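Local coordinates for glutamine aminotransferase class-II domain protein (Ruegeria pomeroyi, PDB 3MDN) that probably acts as a class-II glutamine amidotransferase of the Ntn-hydrolase type, splitting ammonia from glutamine, at residues A7-G11 and G194-Y198. Sequence-based numbering, arbitrary orientation.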
# COMPACT_ATOMS: atom_id res chain seq x y z
N ALA D 7 17.01 13.35 -7.99
CA ALA D 7 17.91 14.29 -7.35
C ALA D 7 18.87 13.60 -6.38
O ALA D 7 18.48 12.65 -5.68
CB ALA D 7 17.14 15.39 -6.65
N ALA D 8 20.11 14.09 -6.34
CA ALA D 8 21.13 13.55 -5.45
C ALA D 8 21.85 14.68 -4.71
O ALA D 8 21.95 15.80 -5.21
CB ALA D 8 22.14 12.69 -6.22
N TYR D 9 22.37 14.37 -3.53
CA TYR D 9 22.99 15.39 -2.70
C TYR D 9 24.25 14.87 -2.02
O TYR D 9 24.30 13.74 -1.57
CB TYR D 9 21.98 15.94 -1.70
CG TYR D 9 22.56 17.00 -0.79
CD1 TYR D 9 22.68 18.32 -1.22
CD2 TYR D 9 23.00 16.68 0.50
CE1 TYR D 9 23.23 19.32 -0.39
CE2 TYR D 9 23.57 17.68 1.34
CZ TYR D 9 23.68 19.00 0.86
OH TYR D 9 24.20 19.98 1.67
N HIS D 10 25.27 15.72 -1.97
CA HIS D 10 26.54 15.41 -1.30
C HIS D 10 27.11 16.70 -0.65
O HIS D 10 27.46 17.66 -1.35
CB HIS D 10 27.50 14.82 -2.33
CG HIS D 10 28.78 14.29 -1.75
ND1 HIS D 10 29.71 15.10 -1.14
CD2 HIS D 10 29.32 13.05 -1.76
CE1 HIS D 10 30.74 14.38 -0.74
NE2 HIS D 10 30.52 13.12 -1.09
N GLY D 11 27.13 16.74 0.69
CA GLY D 11 27.65 17.89 1.44
C GLY D 11 27.24 17.89 2.91
O GLY D 11 26.98 16.83 3.52
N GLY D 194 28.64 5.83 -0.48
CA GLY D 194 28.48 6.40 0.85
C GLY D 194 29.58 7.36 1.25
O GLY D 194 29.49 7.97 2.31
N GLN D 195 30.61 7.50 0.42
CA GLN D 195 31.64 8.54 0.58
C GLN D 195 31.74 9.52 -0.60
O GLN D 195 31.90 10.73 -0.42
CB GLN D 195 33.00 7.87 0.82
CG GLN D 195 33.26 7.46 2.29
CD GLN D 195 34.23 8.47 2.97
OE1 GLN D 195 35.47 8.29 2.96
NE2 GLN D 195 33.67 9.56 3.51
N THR D 196 31.63 8.98 -1.81
CA THR D 196 31.73 9.77 -3.04
C THR D 196 30.40 9.66 -3.76
O THR D 196 29.78 8.62 -3.71
CB THR D 196 32.86 9.23 -3.97
OG1 THR D 196 34.11 9.28 -3.27
CG2 THR D 196 32.98 10.05 -5.24
N LEU D 197 29.99 10.72 -4.46
CA LEU D 197 28.75 10.67 -5.22
C LEU D 197 29.15 10.73 -6.70
O LEU D 197 30.00 11.54 -7.08
CB LEU D 197 27.85 11.86 -4.87
CG LEU D 197 26.66 12.08 -5.81
CD1 LEU D 197 25.72 10.87 -5.73
CD2 LEU D 197 25.87 13.39 -5.48
N TYR D 198 28.55 9.87 -7.53
CA TYR D 198 28.90 9.79 -8.94
C TYR D 198 27.66 10.06 -9.78
O TYR D 198 26.54 9.81 -9.34
CB TYR D 198 29.37 8.38 -9.32
CG TYR D 198 30.63 7.94 -8.63
CD1 TYR D 198 30.56 7.12 -7.50
CD2 TYR D 198 31.88 8.39 -9.06
CE1 TYR D 198 31.72 6.71 -6.85
CE2 TYR D 198 33.06 7.97 -8.40
CZ TYR D 198 32.96 7.13 -7.31
OH TYR D 198 34.08 6.75 -6.63
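His10 and Leu197 pass side by side, each heading for the other's strand, the imidazole running out to the turn before the second strand while the leucine comes back over the first. The histidine ring ends in a hydrogen bond from NE2 to the backbone O of Gln195, 2.8 Å long and nearly straight at 167°. The acceptor lies close to the ring plane, so the imidazole meets it with its edge; seen from the carbonyl, NE2 stands above the peptide plane, 36° out of it. With CG anti to the backbone N (chi1 -173°), the ring is carried away from its own strand and can reach the loop 194-196. Along the way His10 CD2 lies 3.6 Å from Leu197 CB. The leucine branches finish the contact: Leu197 CD2 packs against His10 CB and, at 3.9 Å, against Ala8 CB, and Leu197 CD1 touches the same alanine methyl. A leucine in place of His10 would probably leave the Gln195 carbonyl without the donor that reaches it across the contact. The turn that presents this carbonyl is itself held by Asp193, whose OD1 accepts bonds from the backbone N of both Gln195 and Thr196. The contact illustrates how the two layers of an Ntn-type sandwich are joined: strand 6-10, hydrogen-bonded between strands 84-87 and 221-225, faces the start of strand 197-203 in the other sheet. Val224, on the neighbouring strand 221-225 of the first sheet, adds to the packing on Leu197, while Ile247 of strand 243-248 in the second sheet touches His10.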